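Local coordinates for Lin1840 protein (Listeria innocua serovar 6a, PDB 4ZOC) that probably hydrolyses terminal, non-reducing beta-D-glucosyl residues to release beta-D-glucose, acting as a family 3 glycosidase in beta-1,2-glucan metabolism, at residues Q21-S26 with C306-L311; P27-G32 with M47-A52; V628-I633 with G638-Q643; E664-Q669 with K674-E679. The protein carries 2 engineered substitutions. One frame throughout, in Å; residues are numbered along the deposited sequence.

Contact 1 (Q21-S26 with C306-L311)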
# COMPACT_ATOMS: atom_id res chain seq x y z
N GLN A 21 18.06 22.75 -28.31
CA GLN A 21 16.75 22.38 -28.84
C GLN A 21 16.05 21.47 -27.81
O GLN A 21 14.84 21.41 -27.80
CB GLN A 21 16.87 21.64 -30.23
CG GLN A 21 15.57 21.39 -30.95
CD GLN A 21 14.72 22.58 -31.27
OE1 GLN A 21 13.51 22.44 -31.45
NE2 GLN A 21 15.34 23.74 -31.50
N CYS A 22 16.80 20.75 -26.97
CA CYS A 22 16.27 19.83 -25.98
C CYS A 22 16.00 20.45 -24.60
O CYS A 22 15.83 19.70 -23.63
CB CYS A 22 17.21 18.61 -25.81
SG CYS A 22 17.43 17.70 -27.36
N LEU A 23 15.93 21.79 -24.53
CA LEU A 23 15.64 22.55 -23.34
C LEU A 23 14.30 23.31 -23.45
O LEU A 23 14.00 23.96 -24.45
CB LEU A 23 16.74 23.51 -23.09
CG LEU A 23 16.54 24.46 -21.92
CD1 LEU A 23 16.65 23.77 -20.59
CD2 LEU A 23 17.55 25.56 -22.05
N GLN A 24 13.51 23.23 -22.39
CA GLN A 24 12.29 24.01 -22.23
C GLN A 24 12.39 24.96 -21.06
O GLN A 24 12.81 24.57 -19.95
CB GLN A 24 11.06 23.08 -22.05
CG GLN A 24 9.73 23.78 -22.04
CD GLN A 24 8.64 22.79 -21.83
OE1 GLN A 24 8.55 22.15 -20.74
NE2 GLN A 24 7.81 22.60 -22.85
N LEU A 25 11.98 26.22 -21.32
CA LEU A 25 12.06 27.32 -20.35
C LEU A 25 10.76 28.03 -20.12
O LEU A 25 9.92 28.07 -21.01
CB LEU A 25 13.13 28.33 -20.75
CG LEU A 25 14.49 27.76 -20.91
CD1 LEU A 25 15.35 28.92 -21.43
CD2 LEU A 25 15.09 27.23 -19.64
N SER A 26 10.61 28.63 -18.92
CA SER A 26 9.49 29.51 -18.62
C SER A 26 9.58 30.75 -19.53
O SER A 26 10.70 31.10 -19.95
CB SER A 26 9.57 29.94 -17.19
OG SER A 26 9.25 28.85 -16.33
N CYS A 306 20.69 19.92 -16.94
CA CYS A 306 21.59 18.87 -17.15
C CYS A 306 22.00 18.74 -18.62
O CYS A 306 23.20 18.67 -18.91
CB CYS A 306 21.01 17.49 -16.68
SG CYS A 306 20.51 17.54 -14.96
N TYR A 307 21.03 18.68 -19.53
CA TYR A 307 21.35 18.60 -20.95
C TYR A 307 22.20 19.75 -21.40
O TYR A 307 23.31 19.55 -21.99
CB TYR A 307 20.12 18.49 -21.84
CG TYR A 307 19.42 17.09 -21.86
CD1 TYR A 307 19.97 15.95 -21.24
CD2 TYR A 307 18.19 16.95 -22.49
CE1 TYR A 307 19.35 14.74 -21.31
CE2 TYR A 307 17.57 15.72 -22.58
CZ TYR A 307 18.13 14.61 -21.94
OH TYR A 307 17.57 13.39 -22.05
N ILE A 308 21.69 20.95 -21.13
CA ILE A 308 22.35 22.16 -21.64
C ILE A 308 23.83 22.26 -21.22
O ILE A 308 24.70 22.58 -22.03
CB ILE A 308 21.44 23.37 -21.37
CG1 ILE A 308 21.76 24.50 -22.34
CG2 ILE A 308 21.51 23.86 -19.95
CD1 ILE A 308 21.03 24.41 -23.65
N HIS A 309 24.13 21.94 -19.96
CA HIS A 309 25.48 22.07 -19.44
C HIS A 309 26.37 20.83 -19.64
O HIS A 309 27.61 20.98 -19.70
CB HIS A 309 25.45 22.52 -17.97
CG HIS A 309 24.91 23.90 -17.77
ND1 HIS A 309 25.14 24.92 -18.66
CD2 HIS A 309 24.13 24.42 -16.79
CE1 HIS A 309 24.49 26.01 -18.25
NE2 HIS A 309 23.88 25.73 -17.12
N GLU A 310 25.80 19.66 -19.84
CA GLU A 310 26.61 18.39 -19.88
C GLU A 310 26.67 17.57 -21.19
O GLU A 310 27.62 16.74 -21.38
CB GLU A 310 26.14 17.40 -18.79
CG GLU A 310 26.08 18.02 -17.42
CD GLU A 310 27.42 18.25 -16.78
OE1 GLU A 310 28.48 17.80 -17.30
OE2 GLU A 310 27.43 18.87 -15.68
N LEU A 311 25.71 17.75 -22.10
CA LEU A 311 25.65 16.91 -23.32
C LEU A 311 26.88 17.13 -24.17
O LEU A 311 27.38 16.17 -24.75
CB LEU A 311 24.40 17.17 -24.14
CG LEU A 311 23.08 16.57 -23.62
CD1 LEU A 311 22.00 16.79 -24.64
CD2 LEU A 311 23.20 15.08 -23.39
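Cys22 meets the ring of Tyr307 at its edge, and one residue further on Leu23 meets Ile308, so the start of a strand is matched to the first turn of a helix. The CB of Cys22 lies 3.8 Å from CD2 of Tyr307. The carbonyl oxygen O of Cys22 approaches the same CD2 at 3.8 Å, near the ring plane, where an aromatic C-H rather than the pi cloud faces it. SG of Cys22 is swung beside its own backbone N (chi1 -60°), so that the small CB can lie close to the tyrosine, and the side chain also packs on Leu325 and Ala328 of helix 322-338. Leu23 and Ile308 cross obliquely and touch through their branch ends, CD2 of Leu23 being 4.0 Å from CD1 of Ile308. Ile308 reaches across because its longer arm, CG1, is extended away from its backbone N (chi1 -157°). Branched aliphatic side chains suit this buried seam, filling it with methyls and bringing no polar group that would need a partner.

The setting is the TIM barrel of the N-terminal domain, at the place where the ring of strands closes. Strand 23-25, the first, runs beside strand 301-302, the last, and helix 306-316 follows that last strand. At the helix start the carboxylate of Glu301 accepts the N-H of Tyr307 on OE1 and of Cys306 on OE2, while the hydroxyl of Tyr307 is hydrogen-bonded to Val298 O. The cross-contact itself is van der Waals in character, which implies that close fit holds strand to helix, while polar bonds to neighbouring residues orient the tyrosine and the helix start.

Contact 2 (P27-G32 with M47-A52)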
# COMPACT_ATOMS: atom_id res chain seq x y z
N PRO A 27 8.45 31.42 -19.81
CA PRO A 27 8.51 32.46 -20.85
C PRO A 27 9.41 33.67 -20.53
O PRO A 27 9.98 34.34 -21.44
CB PRO A 27 7.07 32.92 -20.97
CG PRO A 27 6.40 32.51 -19.65
CD PRO A 27 7.08 31.18 -19.36
N PHE A 28 9.49 33.99 -19.25
CA PHE A 28 10.21 35.23 -18.84
C PHE A 28 11.72 35.06 -18.85
O PHE A 28 12.46 36.00 -18.55
CB PHE A 28 9.73 35.72 -17.45
CG PHE A 28 9.67 34.66 -16.42
CD1 PHE A 28 10.80 34.35 -15.72
CD2 PHE A 28 8.46 34.02 -16.11
CE1 PHE A 28 10.75 33.36 -14.74
CE2 PHE A 28 8.43 33.01 -15.14
CZ PHE A 28 9.56 32.71 -14.47
N LEU A 29 12.19 33.87 -19.23
CA LEU A 29 13.61 33.64 -19.56
C LEU A 29 13.96 34.00 -21.01
O LEU A 29 15.11 33.95 -21.40
CB LEU A 29 14.06 32.21 -19.24
CG LEU A 29 13.80 31.87 -17.78
CD1 LEU A 29 13.90 30.41 -17.45
CD2 LEU A 29 14.76 32.66 -16.90
N PHE A 30 13.00 34.45 -21.78
CA PHE A 30 13.23 34.78 -23.15
C PHE A 30 13.11 36.29 -23.31
O PHE A 30 12.25 36.93 -22.74
CB PHE A 30 12.23 34.09 -24.08
CG PHE A 30 12.36 32.61 -24.15
CD1 PHE A 30 11.70 31.83 -23.25
CD2 PHE A 30 13.10 32.00 -25.14
CE1 PHE A 30 11.80 30.42 -23.34
CE2 PHE A 30 13.21 30.61 -25.22
CZ PHE A 30 12.54 29.83 -24.32
N LYS A 31 13.93 36.85 -24.18
CA LYS A 31 13.68 38.17 -24.65
C LYS A 31 12.28 38.28 -25.30
O LYS A 31 11.77 37.34 -26.00
CB LYS A 31 14.76 38.51 -25.69
CG LYS A 31 14.61 39.87 -26.34
CD LYS A 31 15.79 40.04 -27.31
CE LYS A 31 15.62 41.25 -28.20
NZ LYS A 31 15.68 42.46 -27.36
N GLY A 32 11.64 39.43 -25.10
CA GLY A 32 10.36 39.66 -25.79
C GLY A 32 9.13 39.24 -24.98
O GLY A 32 7.97 39.46 -25.40
N MET A 47 20.41 29.72 -13.09
CA MET A 47 20.45 28.55 -14.04
C MET A 47 21.69 28.55 -14.93
O MET A 47 21.90 27.62 -15.69
CB MET A 47 19.19 28.56 -14.90
CG MET A 47 17.92 28.41 -14.04
SD MET A 47 16.44 28.26 -15.01
CE MET A 47 16.55 26.65 -15.74
N LYS A 48 22.44 29.65 -14.87
CA LYS A 48 23.64 29.89 -15.67
C LYS A 48 23.34 29.83 -17.17
O LYS A 48 24.13 29.27 -17.98
CB LYS A 48 24.77 28.93 -15.22
CG LYS A 48 25.12 29.19 -13.72
CD LYS A 48 25.91 28.11 -13.02
CE LYS A 48 27.22 27.75 -13.72
NZ LYS A 48 27.18 26.47 -14.50
N LEU A 49 22.21 30.44 -17.54
CA LEU A 49 21.78 30.45 -18.94
C LEU A 49 22.29 31.73 -19.56
O LEU A 49 22.21 32.79 -18.91
CB LEU A 49 20.25 30.40 -19.10
CG LEU A 49 19.58 29.11 -18.62
CD1 LEU A 49 18.09 29.35 -18.40
CD2 LEU A 49 19.89 28.08 -19.67
N THR A 50 22.77 31.62 -20.80
CA THR A 50 23.22 32.74 -21.61
C THR A 50 22.32 32.95 -22.81
O THR A 50 21.43 32.14 -23.11
CB THR A 50 24.58 32.35 -22.16
OG1 THR A 50 24.42 31.22 -23.02
CG2 THR A 50 25.57 32.02 -21.03
N ASP A 51 22.60 33.99 -23.58
CA ASP A 51 21.83 34.20 -24.78
C ASP A 51 21.95 33.08 -25.77
O ASP A 51 21.03 32.76 -26.54
CB ASP A 51 22.28 35.50 -25.47
CG ASP A 51 21.75 36.71 -24.79
OD1 ASP A 51 20.77 36.59 -24.06
OD2 ASP A 51 22.30 37.81 -25.01
N ALA A 52 23.13 32.51 -25.83
CA ALA A 52 23.32 31.41 -26.72
C ALA A 52 22.38 30.23 -26.36
O ALA A 52 21.95 29.47 -27.24
CB ALA A 52 24.79 30.99 -26.73
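Leu29 has its CG beside the backbone N (chi1 -56°), and an extended second torsion then carries CD1 outward; Met47 has the same kind of first torsion (chi1 -62°) and is likewise extended at its second, which brings its sulfur against that leucine methyl. SD lies 4.1 Å from CD1 of Leu29, the two side chains crossing at about a right angle, and the bend at chi3 only turns the terminal CE aside. The same CD1 also comes within 4.4 Å of CD1 of Leu49, so one leucine branch serves two partners. Methionine fits here because its unbranched chain and polarisable sulfur can adapt to a neighbour's outline, while the leucines supply compact forks for a buried space.

Both segments belong to the excursion that follows the first strand of the TIM barrel. Residues 27-29 form a 3-10 turn, closed by Phe30 N to Pro27 O at 3.0 Å, which presents Leu29 to the other segment. Helix 37-47 then ends in a Schellman motif at Lys48, whose positive phi (59°) lets the chain leave the helix, and Thr50 serves as N-cap of helix 51-54, its OG1 capping a backbone N further along. Leu49 sits between these two helix ends. Leu43 packs on Leu29 and Leu44 on Leu49, both from helix 37-47, and Met303 adds a further apolar neighbour to Leu29.

Contact 3 (V628-I633 with G638-Q643)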
# COMPACT_ATOMS: atom_id res chain seq x y z
N VAL A 628 -29.12 -4.71 -24.23
CA VAL A 628 -29.77 -4.30 -23.00
C VAL A 628 -30.90 -3.34 -23.33
O VAL A 628 -30.69 -2.35 -23.99
CB VAL A 628 -28.81 -3.64 -21.98
CG1 VAL A 628 -29.53 -3.33 -20.68
CG2 VAL A 628 -27.59 -4.53 -21.70
N THR A 629 -32.08 -3.64 -22.81
CA THR A 629 -33.24 -2.75 -22.95
C THR A 629 -33.48 -2.04 -21.64
O THR A 629 -33.58 -2.65 -20.56
CB THR A 629 -34.49 -3.59 -23.28
OG1 THR A 629 -34.23 -4.26 -24.51
CG2 THR A 629 -35.68 -2.72 -23.49
N ILE A 630 -33.54 -0.73 -21.74
CA ILE A 630 -33.72 0.10 -20.54
C ILE A 630 -34.96 0.95 -20.70
O ILE A 630 -35.22 1.48 -21.76
CB ILE A 630 -32.47 0.94 -20.23
CG1 ILE A 630 -32.70 1.76 -18.95
CG2 ILE A 630 -32.06 1.82 -21.41
CD1 ILE A 630 -31.38 2.27 -18.34
N LYS A 631 -35.74 1.04 -19.62
CA LYS A 631 -36.95 1.84 -19.54
C LYS A 631 -36.93 2.75 -18.32
O LYS A 631 -36.56 2.34 -17.25
CB LYS A 631 -38.18 0.92 -19.45
CG LYS A 631 -39.47 1.71 -19.74
CD LYS A 631 -40.73 0.88 -19.71
CE LYS A 631 -41.90 1.85 -19.79
NZ LYS A 631 -43.13 1.06 -19.92
N ASN A 632 -37.30 4.01 -18.53
CA ASN A 632 -37.60 4.94 -17.47
C ASN A 632 -39.07 4.82 -17.03
O ASN A 632 -39.95 5.18 -17.78
CB ASN A 632 -37.32 6.35 -17.95
CG ASN A 632 -37.56 7.44 -16.89
OD1 ASN A 632 -38.15 7.25 -15.83
ND2 ASN A 632 -37.11 8.67 -17.23
N ILE A 633 -39.27 4.21 -15.86
CA ILE A 633 -40.55 3.85 -15.34
C ILE A 633 -41.11 4.92 -14.41
O ILE A 633 -42.09 4.68 -13.69
CB ILE A 633 -40.52 2.47 -14.68
CG1 ILE A 633 -39.54 2.41 -13.49
CG2 ILE A 633 -40.15 1.35 -15.72
CD1 ILE A 633 -39.70 1.17 -12.59
N GLY A 638 -34.55 11.36 -17.25
CA GLY A 638 -33.25 11.23 -16.63
C GLY A 638 -32.36 10.37 -17.41
O GLY A 638 -32.78 9.77 -18.42
N LYS A 639 -31.10 10.33 -16.98
CA LYS A 639 -30.09 9.50 -17.55
C LYS A 639 -29.60 8.42 -16.57
O LYS A 639 -29.44 8.64 -15.37
CB LYS A 639 -28.89 10.38 -17.98
CG LYS A 639 -29.20 11.30 -19.14
CD LYS A 639 -28.23 12.43 -19.23
CE LYS A 639 -28.68 13.43 -20.27
NZ LYS A 639 -27.53 14.33 -20.42
N GLU A 640 -29.35 7.23 -17.10
CA GLU A 640 -28.84 6.13 -16.33
C GLU A 640 -27.56 5.66 -17.02
O GLU A 640 -27.41 5.76 -18.26
CB GLU A 640 -29.87 4.97 -16.33
CG GLU A 640 -29.46 3.72 -15.53
CD GLU A 640 -29.14 4.03 -14.06
OE1 GLU A 640 -29.96 3.82 -13.13
OE2 GLU A 640 -28.01 4.53 -13.83
N VAL A 641 -26.62 5.14 -16.25
CA VAL A 641 -25.34 4.59 -16.80
C VAL A 641 -25.42 3.10 -16.72
O VAL A 641 -25.24 2.50 -15.64
CB VAL A 641 -24.06 5.17 -16.08
CG1 VAL A 641 -22.77 4.58 -16.69
CG2 VAL A 641 -24.05 6.65 -16.21
N ILE A 642 -25.64 2.48 -17.89
CA ILE A 642 -25.61 0.99 -17.99
C ILE A 642 -24.13 0.60 -17.98
O ILE A 642 -23.35 1.18 -18.73
CB ILE A 642 -26.26 0.47 -19.26
CG1 ILE A 642 -27.73 0.95 -19.32
CG2 ILE A 642 -26.05 -1.02 -19.36
CD1 ILE A 642 -28.47 0.74 -20.66
N GLN A 643 -23.77 -0.33 -17.10
CA GLN A 643 -22.41 -0.85 -16.93
C GLN A 643 -22.38 -2.34 -17.18
O GLN A 643 -23.24 -3.06 -16.66
CB GLN A 643 -21.89 -0.56 -15.51
CG GLN A 643 -21.92 0.93 -15.21
CD GLN A 643 -22.01 1.29 -13.77
OE1 GLN A 643 -21.33 0.73 -12.92
NE2 GLN A 643 -22.82 2.25 -13.49
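Ile630 and Ile642 carry the apolar part of this contact, reaching toward each other tip to tip from facing strands. The CG2 of Ile630 is 3.8 Å from CD1 of Ile642, and that CD1 also lies 4.2 Å from CG1 of Val628. In Ile630, CG1 stands anti to the backbone N (chi1 -179°), which carries CD1 onto the aliphatic stem of Glu640, 3.7 Å from its CB, while it stays against Ile642 as well. Beta-branched residues suit such strands, being at home in extended backbone and offering two arms each.

Among the polar groups, Glu640 bends at chi2 and leads its carboxylate away from Ile630. There OE2 accepts Val641 N at 2.9 Å through its anti lone pair and forms a salt bridge with Lys549. ND2 of Asn632 packs 3.7 Å from Gly638 N. Its OD1 is hydrogen-bonded to Ser634 OG and its ND2 to Ile636 O, both in the connection, and to Leu668 O of strand 659-668.

The N-to-C directions differ by 149°, with 8.9 Å between the axes, as in layers of a sandwich. Strand 624-632 lies between 607-611 and 673-680 in one sheet, strand 638-648 between 699-706 and 659-668 in the other, with Leu609, Val666, Val676 and Phe678 packing round Ile642.

Contact 4 (E664-Q669 with K674-E679)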
# COMPACT_ATOMS: atom_id res chain seq x y z
N GLU A 664 -22.46 2.80 -21.15
CA GLU A 664 -23.15 3.80 -21.97
C GLU A 664 -24.16 4.51 -21.10
O GLU A 664 -24.94 3.90 -20.31
CB GLU A 664 -23.93 3.19 -23.19
CG GLU A 664 -24.55 4.26 -24.04
CD GLU A 664 -25.22 3.81 -25.32
OE1 GLU A 664 -24.85 2.75 -25.87
OE2 GLU A 664 -26.12 4.55 -25.79
N LYS A 665 -24.14 5.79 -21.18
CA LYS A 665 -25.08 6.63 -20.47
C LYS A 665 -26.29 6.90 -21.38
O LYS A 665 -26.13 7.34 -22.52
CB LYS A 665 -24.44 7.95 -20.05
CG LYS A 665 -25.28 8.79 -19.15
CD LYS A 665 -24.38 9.91 -18.64
CE LYS A 665 -24.70 10.32 -17.29
NZ LYS A 665 -23.80 11.41 -16.84
N VAL A 666 -27.48 6.61 -20.88
CA VAL A 666 -28.67 6.56 -21.76
C VAL A 666 -29.67 7.55 -21.22
O VAL A 666 -30.02 7.50 -20.09
CB VAL A 666 -29.28 5.13 -21.84
CG1 VAL A 666 -30.40 5.08 -22.85
CG2 VAL A 666 -28.26 4.07 -22.24
N ALA A 667 -30.08 8.49 -22.06
CA ALA A 667 -31.08 9.51 -21.75
C ALA A 667 -32.51 9.03 -22.13
O ALA A 667 -32.71 8.47 -23.23
CB ALA A 667 -30.75 10.76 -22.50
N LEU A 668 -33.43 9.15 -21.20
CA LEU A 668 -34.77 8.63 -21.41
C LEU A 668 -35.80 9.57 -20.84
O LEU A 668 -35.72 9.93 -19.67
CB LEU A 668 -34.94 7.29 -20.69
CG LEU A 668 -34.06 6.18 -21.19
CD1 LEU A 668 -33.98 5.10 -20.15
CD2 LEU A 668 -34.49 5.59 -22.53
N GLN A 669 -36.78 9.93 -21.65
CA GLN A 669 -37.91 10.66 -21.14
C GLN A 669 -38.72 9.77 -20.23
O GLN A 669 -38.55 8.54 -20.21
CB GLN A 669 -38.75 11.16 -22.31
CG GLN A 669 -38.04 12.22 -23.13
CD GLN A 669 -37.88 13.53 -22.36
OE1 GLN A 669 -38.85 14.10 -21.91
NE2 GLN A 669 -36.63 13.98 -22.19
N LYS A 674 -35.36 2.30 -24.51
CA LYS A 674 -34.31 2.21 -25.50
C LYS A 674 -33.56 0.91 -25.39
O LYS A 674 -33.53 0.32 -24.35
CB LYS A 674 -33.33 3.35 -25.40
CG LYS A 674 -33.88 4.72 -25.81
CD LYS A 674 -32.77 5.76 -25.72
CE LYS A 674 -33.26 7.09 -26.21
NZ LYS A 674 -32.28 8.16 -25.95
N THR A 675 -32.94 0.49 -26.49
CA THR A 675 -32.14 -0.73 -26.52
C THR A 675 -30.72 -0.34 -26.91
O THR A 675 -30.53 0.43 -27.88
CB THR A 675 -32.74 -1.74 -27.50
OG1 THR A 675 -34.01 -2.15 -26.97
CG2 THR A 675 -31.90 -2.95 -27.60
N VAL A 676 -29.73 -0.82 -26.15
CA VAL A 676 -28.34 -0.47 -26.48
C VAL A 676 -27.62 -1.78 -26.55
O VAL A 676 -28.01 -2.77 -25.90
CB VAL A 676 -27.65 0.57 -25.51
CG1 VAL A 676 -27.97 2.00 -25.89
CG2 VAL A 676 -28.04 0.38 -24.08
N THR A 677 -26.62 -1.81 -27.39
CA THR A 677 -25.89 -3.06 -27.59
C THR A 677 -24.44 -2.82 -27.29
O THR A 677 -23.91 -1.75 -27.56
CB THR A 677 -26.04 -3.63 -29.02
OG1 THR A 677 -25.61 -2.63 -29.95
CG2 THR A 677 -27.44 -3.94 -29.28
N PHE A 678 -23.80 -3.79 -26.69
CA PHE A 678 -22.34 -3.67 -26.41
C PHE A 678 -21.62 -4.84 -27.05
O PHE A 678 -22.15 -5.92 -27.07
CB PHE A 678 -22.07 -3.69 -24.90
CG PHE A 678 -22.78 -2.66 -24.10
CD1 PHE A 678 -22.27 -1.37 -24.01
CD2 PHE A 678 -23.96 -2.95 -23.46
CE1 PHE A 678 -22.92 -0.44 -23.24
CE2 PHE A 678 -24.60 -2.03 -22.69
CZ PHE A 678 -24.09 -0.77 -22.59
N GLU A 679 -20.43 -4.66 -27.57
CA GLU A 679 -19.58 -5.78 -28.06
C GLU A 679 -18.43 -5.95 -27.09
O GLU A 679 -17.62 -5.03 -26.90
CB GLU A 679 -19.04 -5.48 -29.46
CG GLU A 679 -18.22 -6.64 -30.03
CD GLU A 679 -17.63 -6.39 -31.37
OE1 GLU A 679 -17.06 -7.34 -31.90
OE2 GLU A 679 -17.72 -5.27 -31.91
O HOH W 1 -29.28 8.46 -24.76
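Lys674 lies along Leu668, the two side chains sliding past each other in opposite directions, and its amine ends on the backbone of Ala667. Its chain is extended beyond CG, which runs it past Leu668 and Val666 and carries NZ to the carbonyl. NZ donates to Ala667 O at 2.8 Å, with a C=O...N angle of 153° and the nitrogen tilted 16° from the carbonyl plane. The stem is pressed hard against the leucine: CD2 of Leu668 is 3.4 Å from CG of Lys674, closer than carbons usually pack. Val666 bridges two residues, its CG1 lying 3.8 Å from CD of Lys674 and its CG2 meeting CG2 of Val676 tip to tip at 4.1 Å. At the other end the carboxylate of Glu664 comes up to CG1 of Val676 with OE1 and OE2 each at 3.2 Å. The CB of Glu664 also lies obliquely beside the Phe678 ring.

This is the edge of the fibronectin type III-like sandwich, since strands 659-668 and 673-680 are outermost in their respective sheets; their N-to-C directions differ by 167°, close to antiparallel. Amphipathic lysine and glutamate suit such a rim, as their stems pack inward while their polar ends stay at the border. A water 2.8 Å from Ala667 N accepts that N-H and, weakly, one from Lys674 NZ.

Further out, backbone bonds to Gly638, Glu640 and Ile642 fix the strand of Glu664, Val666 and Leu668, while Lys674 and Val676 are bound to Ile630 and Val628.

From the N terminus, the chain enters contact 1 at the first barrel strand and passes straight into contact 2, which closes a short loop round helix 37-47. Contact 1 closes only at helix 306-316, after the chain has gone round the barrel, so contact 2 nests within its long span. The two touch: His309 NE2 lies 3.1 Å from Met47 O, and Leu25 packs on Phe30 and Leu49. Contacts 3 and 4 follow in series, each a short connection (a beta arch) from one sheet of the C-terminal sandwich to the other. They adjoin, with strands neighbouring in both sheets, and lie on the far side of the chain, centres over 50 Å from contacts 1 and 2.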